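Local coordinates for protein mercuric reductase (Metallosphaera sedula, PDB 4YWO) that probably reduces mercuric ion to elemental mercury with electrons from NADPH passed through bound FAD, working as a homodimer, at residues 314-319 and 336-341; 351-356 and 402-407. All blocks are in the same frame, centred on the assembly; numbering follows the deposited sequence.

Contact 1: residues 314-319 and 336-341; sequences EALAGR and VDENAV. With FAD (flavin-adenine dinucleotide), chain B.
The carboxylate of E338 has a methyl of L316 over one of its faces: CD2 of L316 lies above the plane, 3.9 Å from OE2 of E338. The other oxygen, OE1, is hydrogen-bonded to a glycerol probably left from crystallisation. The guanidinium of R319 is carried past V336, and its NH2 makes a salt bridge with OD1 of D432 of the second subunit. At the edge of the flavin, E314 N gives a hydrogen bond to O2 of FAD at 2.9 Å, arriving somewhat out of the ring plane. Between these groups the contact is made of aliphatic carbons. L316, with CG anti to the backbone N (chi1 -178°), sends CD1 between two valines, 3.9 Å from CG2 of V336 and 3.9 Å from CG2 of V341, crossing V341 at about a right angle. One turn on, R319 lends its stem, CG lying 3.8 Å from CG2 of V336 as the two slide past each other in opposite directions. On another side of the helix, CB of A317 is 3.6 Å from O2P of FAD. No hydrogen bond joins the two segments; apolar packing carries the contact, and a weak bond from K311 NZ to E338 O also holds the loop. At the helix start, the dipole aimed at flavin O2 would favour negative charge on the N1-C2-O2 side of the reduced flavin, as in related disulfide reductases.

Contact 2: residues 351-356 and 402-407; sequences LARVGL and GVHAVG
A352 and A405 form a hydrogen-bonded pair in the antiparallel sheet of the dimerisation domain, with A352 N to A405 O at 2.7 Å and A405 N to A352 O at 2.8 Å. V354 and V403 repeat the pattern, V354 N to V403 O and V403 N to V354 O both 2.9 Å. The N-to-C directions differ by 175°, and R353 CA and H404 CA, from the non-hydrogen-bonded pair between, make CA-H...O contacts to V403 O and A352 O. On the face of L351, R353, H404 and V406, L351 CD2 meets V406 CG2 at 3.7 Å, the two lying side by side, and R353 CB rests against H404 ND1. On the other face helix 414-422 packs on A352, V354 and V403. Further out, strands 343-345 and 390-396 bond to the pair's outer edges, and R353 NH1 bonds D212 O, with W213 as cation-pi partner. G355 and G402 lie CA to CA 4.1 Å apart with no room for a CB, and G355 phi is positive (83°). H404, CG beside its backbone N (chi1 -51°), turns its ring toward L356, and NE2 donates to L356 O at 2.8 Å, in the ring plane but with NE2 well above the L356 carbonyl plane.

Contact 2 is the more buried of the two, a strand pair inside the dimerisation-domain sheet whose segments touch no other chain of the assembly. Contact 1 is only partly buried and borders both FAD and the second subunit, where V434 packs on R319 and V341. Their chemistry follows: a ladder of backbone bonds in contact 2, aliphatic side chains across contact 1. They share no helix or strand, but follow one another along the chain, 336-341 leading through strand 343-345 into the strand of 351-355. They also touch: V354 CG2 packs 3.6 Å from A340 C, placing the connecting loop against the sheet.

Contact 1: residues 314-319 and 336-341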
ATOM      1  N   GLU A 314     -17.885   1.132   4.828  1.00 16.25           N
ATOM      2  CA  GLU A 314     -18.244  -0.244   4.737  1.00 16.02           C
ATOM      3  C   GLU A 314     -17.585  -1.113   5.773  1.00 14.98           C
ATOM      4  O   GLU A 314     -18.210  -1.983   6.408  1.00 15.28           O
ATOM      5  CB  GLU A 314     -17.993  -0.740   3.314  1.00 17.35           C
ATOM      6  CG  GLU A 314     -18.494  -2.131   3.072  1.00 20.62           C
ATOM      7  CD  GLU A 314     -17.513  -3.244   3.519  1.00 28.15           C
ATOM      8  OE1 GLU A 314     -16.327  -3.038   3.919  1.00 28.26           O
ATOM      9  OE2 GLU A 314     -17.912  -4.440   3.549  1.00 31.83           O
ATOM     10  N   ALA A 315     -16.252  -0.947   6.000  1.00 14.16           N
ATOM     11  CA  ALA A 315     -15.582  -1.832   6.890  1.00 15.03           C
ATOM     12  C   ALA A 315     -16.038  -1.622   8.339  1.00 14.51           C
ATOM     13  O   ALA A 315     -16.081  -2.566   9.146  1.00 16.40           O
ATOM     14  CB  ALA A 315     -14.020  -1.587   6.773  1.00 16.92           C
ATOM     15  N   LEU A 316     -16.343  -0.369   8.674  1.00 13.55           N
ATOM     16  CA  LEU A 316     -16.859  -0.031  10.034  1.00 14.87           C
ATOM     17  C   LEU A 316     -18.313  -0.593  10.189  1.00 14.52           C
ATOM     18  O   LEU A 316     -18.609  -1.191  11.240  1.00 15.93           O
ATOM     19  CB  LEU A 316     -16.898   1.467  10.239  1.00 15.84           C
ATOM     20  CG  LEU A 316     -17.365   1.874  11.618  1.00 18.03           C
ATOM     21  CD1 LEU A 316     -16.545   1.300  12.751  1.00 19.46           C
ATOM     22  CD2 LEU A 316     -17.472   3.415  11.718  1.00 18.85           C
ATOM     23  N   ALA A 317     -19.096  -0.481   9.123  1.00 14.86           N
ATOM     24  CA  ALA A 317     -20.498  -1.032   9.221  1.00 15.00           C
ATOM     25  C   ALA A 317     -20.437  -2.553   9.481  1.00 15.41           C
ATOM     26  O   ALA A 317     -21.110  -3.050  10.389  1.00 15.90           O
ATOM     27  CB  ALA A 317     -21.282  -0.700   7.965  1.00 14.90           C
ATOM     28  N   GLY A 318     -19.540  -3.273   8.773  1.00 17.03           N
ATOM     29  CA  GLY A 318     -19.346  -4.682   8.964  1.00 17.20           C
ATOM     30  C   GLY A 318     -18.941  -4.993  10.392  1.00 17.53           C
ATOM     31  O   GLY A 318     -19.508  -5.862  11.056  1.00 18.95           O
ATOM     32  N   ARG A 319     -17.880  -4.372  10.852  1.00 16.00           N
ATOM     33  CA  ARG A 319     -17.373  -4.561  12.221  1.00 16.65           C
ATOM     34  C   ARG A 319     -18.454  -4.300  13.259  1.00 17.61           C
ATOM     35  O   ARG A 319     -18.599  -5.167  14.187  1.00 19.45           O
ATOM     36  CB  ARG A 319     -16.201  -3.695  12.521  1.00 20.67           C
ATOM     37  CG  ARG A 319     -15.528  -3.989  13.843  1.00 25.36           C
ATOM     38  CD  ARG A 319     -14.765  -5.289  13.653  1.00 29.44           C
ATOM     39  NE  ARG A 319     -14.329  -5.949  14.868  1.00 41.75           N
ATOM     40  CZ  ARG A 319     -14.279  -7.280  15.009  1.00 40.18           C
ATOM     41  NH1 ARG A 319     -14.809  -8.109  14.087  1.00 47.55           N
ATOM     42  NH2 ARG A 319     -13.790  -7.754  16.109  1.00 54.81           N
ATOM     43  N   VAL A 336     -16.069  -0.907  19.331  1.00 26.90           N
ATOM     44  CA  VAL A 336     -15.197  -0.735  18.192  1.00 32.01           C
ATOM     45  C   VAL A 336     -14.757   0.695  18.304  1.00 39.73           C
ATOM     46  O   VAL A 336     -15.558   1.633  18.077  1.00 40.75           O
ATOM     47  CB  VAL A 336     -15.837  -1.074  16.819  1.00 40.92           C
ATOM     48  CG1 VAL A 336     -17.147  -0.432  16.698  1.00 38.74           C
ATOM     49  CG2 VAL A 336     -14.927  -0.654  15.661  1.00 45.02           C
ATOM     50  N   ASP A 337     -13.472   0.812  18.622  1.00 32.76           N
ATOM     51  CA  ASP A 337     -12.762   2.133  18.722  1.00 41.86           C
ATOM     52  C   ASP A 337     -12.700   2.902  17.403  1.00 38.57           C
ATOM     53  O   ASP A 337     -11.903   2.528  16.520  1.00 33.08           O
ATOM     54  CB  ASP A 337     -11.360   1.810  19.214  1.00 43.16           C
ATOM     55  CG  ASP A 337     -10.380   3.035  19.218  1.00 55.38           C
ATOM     56  OD1 ASP A 337     -10.826   4.216  19.310  1.00 60.81           O
ATOM     57  OD2 ASP A 337      -9.149   2.754  19.135  1.00 48.25           O
ATOM     58  N   GLU A 338     -13.512   3.946  17.273  1.00 34.97           N
ATOM     59  CA  GLU A 338     -13.587   4.716  16.037  1.00 37.22           C
ATOM     60  C   GLU A 338     -12.304   5.484  15.728  1.00 30.24           C
ATOM     61  O   GLU A 338     -12.099   5.923  14.597  1.00 34.99           O
ATOM     62  CB  GLU A 338     -14.774   5.682  16.083  1.00 46.48           C
ATOM     63  CG  GLU A 338     -15.605   5.705  14.810  1.00 42.20           C
ATOM     64  CD  GLU A 338     -17.074   5.968  15.078  1.00 54.43           C
ATOM     65  OE1 GLU A 338     -17.530   5.705  16.210  1.00 74.40           O
ATOM     66  OE2 GLU A 338     -17.773   6.439  14.155  1.00 33.65           O
ATOM     67  N   ASN A 339     -11.443   5.649  16.727  1.00 29.54           N
ATOM     68  CA  ASN A 339     -10.144   6.437  16.516  1.00 31.91           C
ATOM     69  C   ASN A 339      -8.986   5.592  16.003  1.00 25.49           C
ATOM     70  O   ASN A 339      -7.888   6.080  15.859  1.00 23.97           O
ATOM     71  CB  ASN A 339      -9.780   7.223  17.757  1.00 38.30           C
ATOM     72  CG  ASN A 339     -10.803   8.334  18.052  1.00 40.86           C
ATOM     73  OD1 ASN A 339     -11.443   8.909  17.136  1.00 39.64           O
ATOM     74  ND2 ASN A 339     -10.948   8.650  19.324  1.00 43.87           N
ATOM     75  N   ALA A 340      -9.274   4.338  15.571  1.00 20.38           N
ATOM     76  CA  ALA A 340      -8.328   3.571  14.759  1.00 20.79           C
ATOM     77  C   ALA A 340      -9.003   3.108  13.447  1.00 17.05           C
ATOM     78  O   ALA A 340      -8.533   2.161  12.825  1.00 18.25           O
ATOM     79  CB  ALA A 340      -7.782   2.375  15.496  1.00 25.78           C
ATOM     80  N   VAL A 341     -10.085   3.747  13.049  1.00 15.20           N
ATOM     81  CA  VAL A 341     -10.797   3.382  11.812  1.00 14.86           C
ATOM     82  C   VAL A 341     -10.357   4.325  10.669  1.00 15.16           C
ATOM     83  O   VAL A 341     -10.539   5.572  10.720  1.00 15.12           O
ATOM     84  CB  VAL A 341     -12.302   3.541  12.007  1.00 17.91           C
ATOM     85  CG1 VAL A 341     -13.034   3.301  10.702  1.00 20.96           C
ATOM     86  CG2 VAL A 341     -12.794   2.476  13.001  1.00 19.10           C
TER
HETATM   87  PA  FAD B 501     -27.012  -0.114   4.076  1.00 17.78           P
HETATM   88  O1A FAD B 501     -26.108  -1.046   3.304  1.00 19.64           O
HETATM   89  O2A FAD B 501     -27.760   0.981   3.352  1.00 18.26           O
HETATM   90  O5B FAD B 501     -28.081  -1.004   4.886  1.00 17.74           O
HETATM   91  C5B FAD B 501     -29.474  -0.709   4.811  1.00 17.11           C
HETATM   92  C4B FAD B 501     -30.192  -1.835   4.080  1.00 17.73           C
HETATM   93  O4B FAD B 501     -31.281  -2.310   4.876  1.00 19.23           O
HETATM   94  C3B FAD B 501     -30.758  -1.358   2.752  1.00 20.09           C
HETATM   95  O3B FAD B 501     -30.191  -2.112   1.677  1.00 25.99           O
HETATM   96  C2B FAD B 501     -32.254  -1.593   2.819  1.00 19.08           C
HETATM   97  O2B FAD B 501     -32.654  -2.499   1.786  1.00 23.94           O
HETATM   98  C1B FAD B 501     -32.529  -2.204   4.184  1.00 18.32           C
HETATM   99  N9A FAD B 501     -33.453  -1.328   4.948  1.00 17.10           N
HETATM  100  C8A FAD B 501     -33.291  -0.009   5.160  1.00 16.71           C
HETATM  101  N7A FAD B 501     -34.313   0.497   5.896  1.00 19.54           N
HETATM  102  C5A FAD B 501     -35.156  -0.516   6.167  1.00 17.10           C
HETATM  103  C6A FAD B 501     -36.434  -0.675   6.902  1.00 17.35           C
HETATM  104  N6A FAD B 501     -37.029   0.380   7.509  1.00 20.32           N
HETATM  105  N1A FAD B 501     -36.986  -1.908   6.945  1.00 18.49           N
HETATM  106  C2A FAD B 501     -36.404  -2.964   6.345  1.00 19.44           C
HETATM  107  N3A FAD B 501     -35.247  -2.892   5.663  1.00 19.50           N
HETATM  108  C4A FAD B 501     -34.585  -1.717   5.540  1.00 17.83           C
HETATM  109  N1  FAD B 501     -17.491   3.283   2.187  1.00 16.17           N
HETATM  110  C2  FAD B 501     -16.214   2.825   2.170  1.00 19.73           C
HETATM  111  O2  FAD B 501     -15.749   2.307   3.208  1.00 18.81           O
HETATM  112  N3  FAD B 501     -15.428   2.904   1.081  1.00 18.22           N
HETATM  113  C4  FAD B 501     -15.851   3.444  -0.068  1.00 22.99           C
HETATM  114  O4  FAD B 501     -15.096   3.503  -1.063  1.00 24.59           O
HETATM  115  C4X FAD B 501     -17.236   3.969  -0.134  1.00 19.87           C
HETATM  116  N5  FAD B 501     -17.739   4.529  -1.257  1.00 19.22           N
HETATM  117  C5X FAD B 501     -19.008   5.000  -1.286  1.00 17.24           C
HETATM  118  C6  FAD B 501     -19.503   5.572  -2.452  1.00 16.55           C
HETATM  119  C7  FAD B 501     -20.806   6.058  -2.490  1.00 17.65           C
HETATM  120  C7M FAD B 501     -21.340   6.677  -3.755  1.00 18.69           C
HETATM  121  C8  FAD B 501     -21.670   5.968  -1.284  1.00 18.79           C
HETATM  122  C8M FAD B 501     -23.080   6.496  -1.328  1.00 18.68           C
HETATM  123  C9  FAD B 501     -21.179   5.398  -0.116  1.00 16.81           C
HETATM  124  C9A FAD B 501     -19.878   4.911  -0.078  1.00 17.00           C
HETATM  125  N10 FAD B 501     -19.371   4.331   1.102  1.00 16.62           N
HETATM  126  C10 FAD B 501     -18.048   3.852   1.097  1.00 17.59           C
HETATM  127  C1' FAD B 501     -20.201   4.230   2.305  1.00 16.27           C
HETATM  128  C2' FAD B 501     -20.710   2.801   2.452  1.00 18.32           C
HETATM  129  O2' FAD B 501     -21.326   2.385   1.229  1.00 21.07           O
HETATM  130  C3' FAD B 501     -21.717   2.694   3.590  1.00 20.35           C
HETATM  131  O3' FAD B 501     -21.155   3.259   4.780  1.00 21.49           O
HETATM  132  C4' FAD B 501     -22.098   1.242   3.848  1.00 20.13           C
HETATM  133  O4' FAD B 501     -22.832   0.734   2.729  1.00 23.83           O
HETATM  134  C5' FAD B 501     -22.944   1.114   5.110  1.00 18.28           C
HETATM  135  O5' FAD B 501     -23.727  -0.076   5.039  1.00 17.38           O
HETATM  136  P   FAD B 501     -24.997  -0.276   6.008  1.00 15.20           P
HETATM  137  O1P FAD B 501     -25.382  -1.736   5.984  1.00 14.88           O
HETATM  138  O2P FAD B 501     -24.701   0.403   7.323  1.00 14.52           O
HETATM  139  O3P FAD B 501     -26.148   0.561   5.256  1.00 15.00           O

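Contact 2: residues 351-356 and 402-407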
ATOM      1  N   LEU A 351      -6.443  10.574  -0.733  1.00 13.32           N
ATOM      2  CA  LEU A 351      -6.324  11.261   0.583  1.00 12.69           C
ATOM      3  C   LEU A 351      -6.692  10.213   1.572  1.00 13.61           C
ATOM      4  O   LEU A 351      -7.736   9.511   1.400  1.00 14.76           O
ATOM      5  CB  LEU A 351      -7.266  12.453   0.732  1.00 14.69           C
ATOM      6  CG  LEU A 351      -7.057  13.572  -0.332  1.00 16.64           C
ATOM      7  CD1 LEU A 351      -7.984  13.322  -1.464  1.00 18.46           C
ATOM      8  CD2 LEU A 351      -7.263  14.955   0.293  1.00 20.21           C
ATOM      9  N   ALA A 352      -5.940  10.077   2.665  1.00 11.80           N
ATOM     10  CA  ALA A 352      -6.259   9.030   3.636  1.00 12.73           C
ATOM     11  C   ALA A 352      -6.060   9.562   5.053  1.00 14.13           C
ATOM     12  O   ALA A 352      -5.183  10.415   5.279  1.00 13.70           O
ATOM     13  CB  ALA A 352      -5.314   7.902   3.448  1.00 13.57           C
ATOM     14  N   ARG A 353      -6.806   9.050   5.997  1.00 13.52           N
ATOM     15  CA  ARG A 353      -6.648   9.457   7.375  1.00 12.95           C
ATOM     16  C   ARG A 353      -7.046   8.322   8.317  1.00 13.24           C
ATOM     17  O   ARG A 353      -7.816   7.420   7.983  1.00 13.84           O
ATOM     18  CB  ARG A 353      -7.567  10.641   7.637  1.00 12.32           C
ATOM     19  CG  ARG A 353      -9.016  10.387   7.499  1.00 13.81           C
ATOM     20  CD  ARG A 353      -9.925  11.561   7.773  1.00 14.37           C
ATOM     21  NE  ARG A 353      -9.901  11.915   9.154  1.00 18.33           N
ATOM     22  CZ  ARG A 353     -10.477  13.040   9.612  1.00 24.07           C
ATOM     23  NH1 ARG A 353     -11.118  13.837   8.749  1.00 25.53           N
ATOM     24  NH2 ARG A 353     -10.372  13.347  10.886  1.00 26.23           N
ATOM     25  N   VAL A 354      -6.401   8.320   9.482  1.00 12.93           N
ATOM     26  CA  VAL A 354      -6.832   7.426  10.581  1.00 13.02           C
ATOM     27  C   VAL A 354      -6.482   8.116  11.896  1.00 13.33           C
ATOM     28  O   VAL A 354      -5.435   8.760  11.986  1.00 13.69           O
ATOM     29  CB  VAL A 354      -6.182   6.022  10.453  1.00 13.52           C
ATOM     30  CG1 VAL A 354      -4.676   6.036  10.404  1.00 13.64           C
ATOM     31  CG2 VAL A 354      -6.717   5.032  11.497  1.00 15.72           C
ATOM     32  N   GLY A 355      -7.348   8.023  12.898  1.00 13.61           N
ATOM     33  CA  GLY A 355      -7.019   8.552  14.235  1.00 14.34           C
ATOM     34  C   GLY A 355      -7.326  10.094  14.244  1.00 15.00           C
ATOM     35  O   GLY A 355      -8.096  10.684  13.466  1.00 16.92           O
ATOM     36  N   LEU A 356      -6.676  10.719  15.219  1.00 16.13           N
ATOM     37  CA  LEU A 356      -6.973  12.108  15.539  1.00 16.71           C
ATOM     38  C   LEU A 356      -6.245  13.080  14.607  1.00 15.62           C
ATOM     39  O   LEU A 356      -5.067  12.864  14.214  1.00 15.92           O
ATOM     40  CB  LEU A 356      -6.467  12.347  16.950  1.00 17.89           C
ATOM     41  CG  LEU A 356      -7.065  11.487  18.050  1.00 19.14           C
ATOM     42  CD1 LEU A 356      -6.471  11.963  19.383  1.00 23.18           C
ATOM     43  CD2 LEU A 356      -8.533  11.660  18.075  1.00 22.80           C
ATOM     44  N   GLY A 402      -2.560   9.581  15.227  1.00 14.57           N
ATOM     45  CA  GLY A 402      -3.213  10.027  14.004  1.00 14.32           C
ATOM     46  C   GLY A 402      -2.181  10.008  12.918  1.00 12.73           C
ATOM     47  O   GLY A 402      -1.002  10.346  13.083  1.00 12.50           O
ATOM     48  N   VAL A 403      -2.649   9.636  11.719  1.00 13.59           N
ATOM     49  CA  VAL A 403      -1.849   9.725  10.492  1.00 12.71           C
ATOM     50  C   VAL A 403      -2.771  10.190   9.387  1.00 13.30           C
ATOM     51  O   VAL A 403      -3.892   9.655   9.230  1.00 12.92           O
ATOM     52  CB  VAL A 403      -1.174   8.374  10.123  1.00 12.95           C
ATOM     53  CG1 VAL A 403      -0.522   8.428   8.768  1.00 14.97           C
ATOM     54  CG2 VAL A 403      -0.272   7.842  11.207  1.00 14.43           C
ATOM     55  N   HIS A 404      -2.319  11.172   8.592  1.00 11.58           N
ATOM     56  CA  HIS A 404      -3.068  11.781   7.541  1.00 12.92           C
ATOM     57  C   HIS A 404      -2.136  11.882   6.389  1.00 13.56           C
ATOM     58  O   HIS A 404      -1.022  12.323   6.510  1.00 14.32           O
ATOM     59  CB  HIS A 404      -3.561  13.177   7.979  1.00 13.78           C
ATOM     60  CG  HIS A 404      -4.264  13.130   9.295  1.00 14.01           C
ATOM     61  ND1 HIS A 404      -5.627  13.057   9.413  1.00 13.74           N
ATOM     62  CD2 HIS A 404      -3.780  13.028  10.555  1.00 14.46           C
ATOM     63  CE1 HIS A 404      -5.950  12.892  10.671  1.00 15.23           C
ATOM     64  NE2 HIS A 404      -4.830  12.786  11.376  1.00 15.47           N
ATOM     65  N   ALA A 405      -2.607  11.556   5.156  1.00 12.92           N
ATOM     66  CA  ALA A 405      -1.662  11.549   4.047  1.00 12.47           C
ATOM     67  C   ALA A 405      -2.401  11.817   2.718  1.00 13.53           C
ATOM     68  O   ALA A 405      -3.620  11.535   2.584  1.00 13.15           O
ATOM     69  CB  ALA A 405      -0.955  10.221   3.957  1.00 13.83           C
ATOM     70  N   VAL A 406      -1.672  12.395   1.773  1.00 10.70           N
ATOM     71  CA  VAL A 406      -2.129  12.585   0.392  1.00 11.58           C
ATOM     72  C   VAL A 406      -0.946  12.090  -0.445  1.00 12.21           C
ATOM     73  O   VAL A 406       0.191  12.536  -0.299  1.00 13.09           O
ATOM     74  CB  VAL A 406      -2.485  14.089   0.117  1.00 12.35           C
ATOM     75  CG1 VAL A 406      -2.739  14.228  -1.373  1.00 12.66           C
ATOM     76  CG2 VAL A 406      -3.619  14.525   0.983  1.00 15.63           C
ATOM     77  N   GLY A 407      -1.240  11.213  -1.416  1.00 12.09           N
ATOM     78  CA  GLY A 407      -0.209  10.732  -2.313  1.00 13.09           C
ATOM     79  C   GLY A 407      -0.686   9.493  -3.069  1.00 13.69           C
ATOM     80  O   GLY A 407      -1.820   8.999  -2.879  1.00 13.82           O
TER